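PDB 3CK6: zinc transport protein ZntB from Vibrio parahaemolyticus RIMD 2210633, which probably acts as a Zn(2+):proton symporter of the CorA metal ion transporter family, likely mediating zinc uptake as a homopentamer with a funnel-shaped cytoplasmic domain. Local coordinates for residues N85-A90 / K112-A117; S91-L96 / D150-T155; E26-N31 / E48-P53. The protein carries 1 engineered substitution. All coordinates share one frame; numbering follows the deposited sequence. Where two conformers were deposited one is given.

Contact 1: residues N85-A90 / K112-A117; sequences NMNENA and KIPSRA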
# COMPACT_ATOMS: atom_id res chain seq x y z
N ASN E 85 10.27 10.99 -26.66
CA ASN E 85 10.71 10.67 -28.00
C ASN E 85 10.41 11.88 -28.88
O ASN E 85 9.25 12.10 -29.25
CB ASN E 85 9.93 9.45 -28.49
CG ASN E 85 10.51 8.83 -29.75
OD1 ASN E 85 11.20 9.50 -30.54
ND2 ASN E 85 10.23 7.54 -29.96
N MSE E 86 11.43 12.69 -29.20
CA MSE E 86 11.21 13.91 -29.99
C MSE E 86 11.68 13.76 -31.43
O MSE E 86 12.12 14.72 -32.09
CB MSE E 86 11.82 15.16 -29.33
CG MSE E 86 10.93 15.85 -28.28
SE MSE E 86 9.01 15.91 -28.61
CE MSE E 86 8.98 16.84 -30.31
N ASN E 87 11.54 12.53 -31.94
CA ASN E 87 11.95 12.19 -33.29
C ASN E 87 10.74 11.99 -34.22
O ASN E 87 9.63 11.74 -33.76
CB ASN E 87 12.84 10.95 -33.22
CG ASN E 87 14.10 11.20 -32.37
OD1 ASN E 87 15.07 11.77 -32.85
ND2 ASN E 87 14.07 10.77 -31.10
N GLU E 88 10.95 12.14 -35.53
CA GLU E 88 9.81 12.09 -36.47
C GLU E 88 9.34 10.64 -36.67
O GLU E 88 10.13 9.71 -36.48
CB GLU E 88 10.15 12.78 -37.80
CG GLU E 88 11.17 12.07 -38.69
CD GLU E 88 11.01 12.42 -40.16
OE1 GLU E 88 10.14 13.26 -40.50
OE2 GLU E 88 11.74 11.86 -40.99
N ASN E 89 8.07 10.46 -37.00
CA ASN E 89 7.45 9.12 -37.12
C ASN E 89 7.32 8.37 -35.79
O ASN E 89 7.10 7.14 -35.78
CB ASN E 89 8.17 8.24 -38.15
CG ASN E 89 8.22 8.86 -39.53
OD1 ASN E 89 9.31 9.07 -40.08
ND2 ASN E 89 7.05 9.16 -40.11
N ALA E 90 7.44 9.09 -34.69
CA ALA E 90 7.20 8.55 -33.36
C ALA E 90 6.31 9.53 -32.63
O ALA E 90 6.19 10.68 -33.05
CB ALA E 90 8.49 8.36 -32.61
N LYS E 112 18.95 4.23 -28.80
CA LYS E 112 18.37 3.73 -30.05
C LYS E 112 18.11 4.92 -30.96
O LYS E 112 18.47 4.92 -32.12
CB LYS E 112 17.07 2.97 -29.77
CG LYS E 112 16.30 2.55 -31.06
CD LYS E 112 15.37 1.38 -30.79
CE LYS E 112 13.96 1.85 -30.42
NZ LYS E 112 12.99 0.70 -30.46
N ILE E 113 17.50 5.95 -30.40
CA ILE E 113 17.14 7.15 -31.15
C ILE E 113 17.53 8.34 -30.29
O ILE E 113 17.48 8.22 -29.08
CB ILE E 113 15.63 7.17 -31.41
CG1 ILE E 113 14.88 6.62 -30.18
CG2 ILE E 113 15.32 6.32 -32.60
CD1 ILE E 113 13.67 7.40 -29.78
N PRO E 114 17.95 9.45 -30.91
CA PRO E 114 18.49 10.59 -30.16
C PRO E 114 17.58 11.15 -29.06
O PRO E 114 16.36 11.18 -29.21
CB PRO E 114 18.74 11.63 -31.26
CG PRO E 114 19.00 10.80 -32.48
CD PRO E 114 18.00 9.70 -32.37
N SER E 115 18.21 11.55 -27.96
CA SER E 115 17.58 12.25 -26.84
C SER E 115 18.03 13.71 -26.91
O SER E 115 19.23 13.99 -27.01
CB SER E 115 18.04 11.59 -25.53
OG SER E 115 18.15 12.51 -24.44
N ARG E 116 17.07 14.64 -26.85
CA ARG E 116 17.37 16.06 -26.87
C ARG E 116 18.20 16.44 -25.63
O ARG E 116 19.11 17.24 -25.73
CB ARG E 116 16.10 16.91 -26.98
CG ARG E 116 16.35 18.41 -26.89
CD ARG E 116 16.37 19.12 -28.24
NE ARG E 116 17.53 18.79 -29.08
CZ ARG E 116 18.50 19.65 -29.41
NH1 ARG E 116 18.49 20.91 -28.96
NH2 ARG E 116 19.50 19.26 -30.19
N ALA E 117 17.90 15.83 -24.49
CA ALA E 117 18.67 16.05 -23.23
C ALA E 117 20.18 15.80 -23.38
O ALA E 117 21.02 16.59 -22.94
CB ALA E 117 18.11 15.16 -22.14
O HOH W 1 14.12 12.77 -28.35
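The side-chain amide of Asn-87 reaches the backbone of Pro-114 from the start of a type II beta turn (Asn-87 to Ala-90), in the long loop of the beta hairpin formed by strands 77-83 and 96-103. Pro-114 lies in the link from strand 106-111 to helix 116-126. One N-H of Asn-87 ND2 goes to Pro-114 O at 3.0 Å, almost straight at 176° and lying in both the carbonyl and the amide plane. The second N-H turns back to Asn-85 OD1, 3.2 Å from Asn-87 ND2 and likewise in the Asn-87 amide plane. Two bonds from one nitrogen thereby fix the rotation of the group, while its OD1 rests 3.6 Å from Pro-114 CD.

The methyl CD1 of Ile-113 packs against both asparagine amides. With CG1 set between the backbone N and the carbonyl carbon (chi1 38°), CD1 lies over the face of the Asn-85 carboxamide, 3.3 Å from Asn-85 OD1 and about as far from its ND2, the side chains crossing nearly at right angles. Asn-85, itself buried, is held at both ends of its amide: OD1 takes the Asn-87 bond and ND2 donates to Asp-94 O. Further out, Ser-115 N-caps helix 116-126 through Ile-118 N. A water accepts from Met-86 N at 2.8 Å and donates to Pro-114 O at 2.9 Å, giving that carbonyl oxygen a second donor beside Asn-87 ND2.

Contact 2: residues S91-L96 / D150-T155; sequences SPEDML and DLYLDT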
# COMPACT_ATOMS: atom_id res chain seq x y z
N SER E 91 5.67 9.06 -31.56
CA SER E 91 4.94 9.92 -30.67
C SER E 91 5.85 10.20 -29.48
O SER E 91 6.63 9.31 -29.11
CB SER E 91 3.64 9.27 -30.20
OG SER E 91 3.04 8.48 -31.21
N PRO E 92 5.75 11.41 -28.89
CA PRO E 92 6.57 11.75 -27.72
C PRO E 92 6.42 10.73 -26.59
O PRO E 92 7.42 10.44 -25.89
CB PRO E 92 6.00 13.10 -27.27
CG PRO E 92 5.41 13.69 -28.47
CD PRO E 92 4.89 12.54 -29.30
N GLU E 93 5.21 10.20 -26.43
CA GLU E 93 4.88 9.27 -25.34
C GLU E 93 5.41 7.85 -25.54
O GLU E 93 5.41 7.05 -24.60
CB GLU E 93 3.36 9.22 -25.08
CG GLU E 93 2.58 8.40 -26.09
CD GLU E 93 1.95 9.27 -27.17
OE1 GLU E 93 2.36 10.45 -27.32
OE2 GLU E 93 1.03 8.78 -27.86
N ASP E 94 5.87 7.53 -26.75
CA ASP E 94 6.61 6.28 -27.01
C ASP E 94 8.08 6.46 -26.62
O ASP E 94 9.00 6.54 -27.45
CB ASP E 94 6.45 5.84 -28.45
CG ASP E 94 4.99 5.69 -28.84
OD1 ASP E 94 4.15 5.36 -27.96
OD2 ASP E 94 4.68 5.94 -30.03
N MSE E 95 8.28 6.52 -25.31
CA MSE E 95 9.51 7.01 -24.73
C MSE E 95 10.71 6.15 -25.07
O MSE E 95 10.60 4.92 -25.16
CB MSE E 95 9.37 7.10 -23.21
CG MSE E 95 8.16 7.91 -22.79
SE MSE E 95 8.18 8.15 -20.86
CE MSE E 95 9.70 9.30 -20.66
N LEU E 96 11.84 6.82 -25.27
CA LEU E 96 13.13 6.18 -25.58
C LEU E 96 13.82 5.65 -24.35
O LEU E 96 13.80 6.28 -23.29
CB LEU E 96 14.06 7.18 -26.29
CG LEU E 96 14.23 8.60 -25.73
CD1 LEU E 96 15.20 8.72 -24.55
CD2 LEU E 96 14.63 9.57 -26.86
N ASP E 150 8.99 17.32 -18.20
CA ASP E 150 8.24 18.50 -17.76
C ASP E 150 7.70 19.30 -18.94
O ASP E 150 6.54 19.66 -18.94
CB ASP E 150 9.10 19.43 -16.88
CG ASP E 150 9.01 19.08 -15.40
OD1 ASP E 150 7.93 18.63 -14.95
OD2 ASP E 150 10.03 19.27 -14.67
N LEU E 151 8.54 19.56 -19.94
CA LEU E 151 8.14 20.35 -21.11
C LEU E 151 6.98 19.69 -21.84
O LEU E 151 6.03 20.36 -22.23
CB LEU E 151 9.30 20.62 -22.09
CG LEU E 151 10.22 21.82 -21.80
CD1 LEU E 151 11.58 21.67 -22.48
CD2 LEU E 151 9.56 23.18 -22.16
N TYR E 152 7.06 18.37 -22.01
CA TYR E 152 5.96 17.62 -22.62
C TYR E 152 4.69 17.69 -21.78
O TYR E 152 3.60 17.91 -22.31
CB TYR E 152 6.36 16.17 -22.92
CG TYR E 152 5.24 15.33 -23.48
CD1 TYR E 152 4.72 15.58 -24.75
CD2 TYR E 152 4.71 14.27 -22.75
CE1 TYR E 152 3.68 14.80 -25.26
CE2 TYR E 152 3.68 13.49 -23.26
CZ TYR E 152 3.18 13.75 -24.50
OH TYR E 152 2.16 12.96 -24.99
N LEU E 153 4.83 17.49 -20.47
CA LEU E 153 3.68 17.56 -19.57
C LEU E 153 2.96 18.90 -19.66
O LEU E 153 1.74 18.94 -19.53
CB LEU E 153 4.06 17.23 -18.12
CG LEU E 153 4.24 15.74 -17.85
CD1 LEU E 153 4.76 15.49 -16.43
CD2 LEU E 153 2.94 14.94 -18.14
N ASP E 154 3.70 19.98 -19.91
CA ASP E 154 3.14 21.31 -20.16
C ASP E 154 2.18 21.31 -21.34
O ASP E 154 1.19 22.01 -21.30
CB ASP E 154 4.24 22.35 -20.42
CG ASP E 154 4.97 22.77 -19.15
OD1 ASP E 154 4.44 22.55 -18.04
OD2 ASP E 154 6.09 23.33 -19.29
N THR E 155 2.50 20.55 -22.39
CA THR E 155 1.64 20.47 -23.58
C THR E 155 0.35 19.74 -23.23
O THR E 155 -0.70 20.02 -23.78
CB THR E 155 2.33 19.75 -24.77
OG1 THR E 155 2.43 18.34 -24.52
CG2 THR E 155 3.70 20.33 -25.04
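Pro-92 packs on the ring of Tyr-152 and Glu-93 lies by its hydroxyl; both occupy the middle of a type I beta turn (Ser-91 to Asp-94) in the loop that joins the antiparallel strands 77-83 and 96-103. Tyr-152 belongs to the long helix 134-161, so the contact brings the sheet's hairpin loop up to the helical part of the domain.

The turn opens at Ser-91, whose carbonyl oxygen receives Asp-94 N at 3.1 Å; a weak bond from Ser-91 OG to Asp-94 OD2 spans the same two residues. Pro-92 then presents its pyrrolidine ring to the tyrosine: CB lies 3.5 Å from Tyr-152 CE1, with Pro-92 CG a little farther from the same carbon, and the two side chains meet at about a right angle. This pairing of proline and ring is apolar, and Ile-84 packs on both partners.

Glu-93 follows with its chain bent at chi2 (-98°), which brings the carboxylate near the hydroxyl end of the tyrosine. Its plane is 23° from that of the ring, and OE1 of Glu-93 stands 3.4 Å from Tyr-152 OH. Helix 173-199 completes the surroundings, with Ile-183 touching both Glu-93 and Tyr-152. At Asp-94 the chain makes an inverse gamma turn; Met-95 O then accepts from Arg-82, and Leu-96 enters strand 96-103 by pairing with Gly-83.

Across from this loop, Tyr-152 has CG anti to the backbone N (chi1 177°), which carries the ring away from its helix toward the turn and lets CD1 and CE1 reach Pro-92. CD1 comes within 3.8 Å of Pro-92 CB, while the hydroxyl OH lies beyond the proline, 3.9 Å from Glu-93 CB.

Contact 3: residues E26-N31 / E48-P53; sequences EHIQPN and EDNHVP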
# COMPACT_ATOMS: atom_id res chain seq x y z
N GLU E 26 38.24 1.27 -28.95
CA GLU E 26 39.49 0.97 -28.25
C GLU E 26 39.20 0.34 -26.88
O GLU E 26 38.12 -0.22 -26.65
CB GLU E 26 40.35 2.24 -28.16
CG GLU E 26 40.59 2.92 -29.53
CD GLU E 26 41.70 3.98 -29.53
OE1 GLU E 26 41.68 4.89 -28.66
OE2 GLU E 26 42.59 3.90 -30.42
N HIS E 27 40.17 0.40 -25.97
CA HIS E 27 39.98 -0.05 -24.61
C HIS E 27 39.40 1.12 -23.79
O HIS E 27 39.88 2.24 -23.89
CB HIS E 27 41.33 -0.50 -24.04
CG HIS E 27 41.24 -1.23 -22.73
ND1 HIS E 27 40.69 -0.67 -21.60
CD2 HIS E 27 41.67 -2.46 -22.37
CE1 HIS E 27 40.77 -1.54 -20.60
NE2 HIS E 27 41.36 -2.63 -21.04
N ILE E 28 38.36 0.85 -22.99
CA ILE E 28 37.77 1.89 -22.16
C ILE E 28 38.73 2.35 -21.03
O ILE E 28 39.61 1.59 -20.57
CB ILE E 28 36.36 1.51 -21.60
CG1 ILE E 28 36.46 0.52 -20.46
CG2 ILE E 28 35.45 0.97 -22.74
CD1 ILE E 28 35.21 0.46 -19.60
N GLN E 29 38.58 3.61 -20.63
CA GLN E 29 39.45 4.22 -19.62
C GLN E 29 38.61 4.90 -18.54
O GLN E 29 37.56 5.47 -18.84
CB GLN E 29 40.40 5.24 -20.25
CG GLN E 29 41.14 4.78 -21.52
CD GLN E 29 42.15 3.67 -21.27
OE1 GLN E 29 42.54 2.96 -22.20
NE2 GLN E 29 42.56 3.50 -20.02
N PRO E 30 39.07 4.85 -17.29
CA PRO E 30 38.37 5.51 -16.20
C PRO E 30 38.24 7.01 -16.46
O PRO E 30 39.16 7.61 -17.03
CB PRO E 30 39.27 5.23 -14.98
CG PRO E 30 40.01 3.99 -15.34
CD PRO E 30 40.28 4.14 -16.80
N ASN E 31 37.10 7.59 -16.08
CA ASN E 31 36.80 9.02 -16.29
C ASN E 31 36.42 9.42 -17.73
O ASN E 31 36.24 10.59 -18.03
CB ASN E 31 37.89 9.93 -15.70
CG ASN E 31 37.99 9.77 -14.21
OD1 ASN E 31 39.04 9.39 -13.68
ND2 ASN E 31 36.88 10.01 -13.51
N GLU E 48 32.19 -6.81 -24.76
CA GLU E 48 32.80 -8.07 -24.34
C GLU E 48 34.33 -8.07 -24.42
O GLU E 48 34.99 -8.57 -23.50
CB GLU E 48 32.17 -9.26 -25.07
CG GLU E 48 30.73 -9.48 -24.63
CD GLU E 48 29.99 -10.57 -25.41
OE1 GLU E 48 28.77 -10.71 -25.19
OE2 GLU E 48 30.62 -11.27 -26.23
N ASP E 49 34.88 -7.48 -25.47
CA ASP E 49 36.33 -7.29 -25.57
C ASP E 49 36.88 -6.53 -24.36
O ASP E 49 38.01 -6.78 -23.92
CB ASP E 49 36.71 -6.54 -26.86
CG ASP E 49 36.76 -7.45 -28.10
OD1 ASP E 49 36.69 -8.70 -28.00
OD2 ASP E 49 36.86 -6.87 -29.20
N ASN E 50 36.05 -5.63 -23.83
CA ASN E 50 36.37 -4.81 -22.67
C ASN E 50 35.93 -5.47 -21.37
O ASN E 50 35.88 -4.83 -20.30
CB ASN E 50 35.74 -3.42 -22.85
CG ASN E 50 36.64 -2.47 -23.62
OD1 ASN E 50 37.64 -2.00 -23.10
ND2 ASN E 50 36.30 -2.20 -24.88
N HIS E 51 35.59 -6.75 -21.47
CA HIS E 51 35.34 -7.64 -20.31
C HIS E 51 34.08 -7.32 -19.51
O HIS E 51 33.99 -7.66 -18.33
CB HIS E 51 36.57 -7.73 -19.39
CG HIS E 51 37.83 -8.05 -20.13
ND1 HIS E 51 37.98 -9.22 -20.84
CD2 HIS E 51 38.97 -7.35 -20.30
CE1 HIS E 51 39.18 -9.24 -21.40
NE2 HIS E 51 39.80 -8.11 -21.09
N VAL E 52 33.09 -6.70 -20.16
CA VAL E 52 31.77 -6.59 -19.55
C VAL E 52 31.17 -8.00 -19.64
O VAL E 52 31.19 -8.60 -20.72
CB VAL E 52 30.84 -5.58 -20.28
CG1 VAL E 52 29.48 -5.48 -19.57
CG2 VAL E 52 31.52 -4.20 -20.37
N PRO E 53 30.66 -8.55 -18.52
CA PRO E 53 30.10 -9.90 -18.59
C PRO E 53 28.94 -10.02 -19.57
O PRO E 53 28.13 -9.10 -19.72
CB PRO E 53 29.66 -10.18 -17.14
CG PRO E 53 30.54 -9.26 -16.32
CD PRO E 53 30.59 -8.01 -17.15
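Asn-50 binds the extended chain at Glu-26 and Ile-28 through both ends of its side-chain amide, an example of a helix end supplying such a group. Glu-48 and Asp-49 are the last two residues of helix 43-49; the carboxylate of Glu-48 makes a salt bridge back to Arg-44.

Asn-50, the first residue to leave helical geometry, is buried and aims its CB at segment 26-31. ND2 donates to Glu-26 O at 3.2 Å, virtually straight (179°), in the plane of both the amide and the accepting carbonyl. OD1 accepts from Ile-28 N at 2.9 Å, a donor that sits well above the amide's carbonyl plane. The amide thus serves residues two apart in the chain, much as the peptide N-H and C=O of a neighbouring strand would. Between them lies His-27, whose CG is anti to the backbone N (chi1 -169°); this lays one face of the imidazole beneath Asn-50 OD1, 3.6 Å from His-27 ND1, with ring and amide planes 84° apart. That ring is steadied by its own bond from His-27 ND1 to Ile-28 O at 2.7 Å. CG2 of Ile-28 closes over the amide, 3.7 Å from Asn-50 CG. Trp-46 tightens the network, since its carbonyl oxygen accepts from Asn-50 ND2 and its indole donates to Glu-26 O.

His-51, the C-prime residue, has a positive phi, and the face of its ring covers Asp-49 O. Val-52 turns into the interior, meeting Phe-103 on the sheet as Ile-28 does, before Pro-53 takes the N-cap position of helix 54-60. Val-52 N bonds to Leu-47 O and His-51 N to Glu-48 O (2.8 Å), so helix 43-49 ends in a Schellman motif, from whose end Asn-50 reaches segment 26-31.

Contacts 1 and 2 are neighbours, their centres 10 Å apart, and share one loop between strands 77-83 and 96-103: Asn-85 N bonds to Pro-92 O, and Leu-96 CD2 packs on Pro-114 O. The partly buried contact 1 joins that loop to the link leading into helix 116-126 by amide and water bonds. Contact 2, at the surface, meets the following helix, 134-161, largely by apolar packing. Contact 3 lies about 17 Å, nearest atoms, from contact 1, and on the opposite side of the chain's centre from contact 2. Like contact 1 it is partly buried and uses an asparagine amide to satisfy backbone groups, but at a helix's C-terminal end.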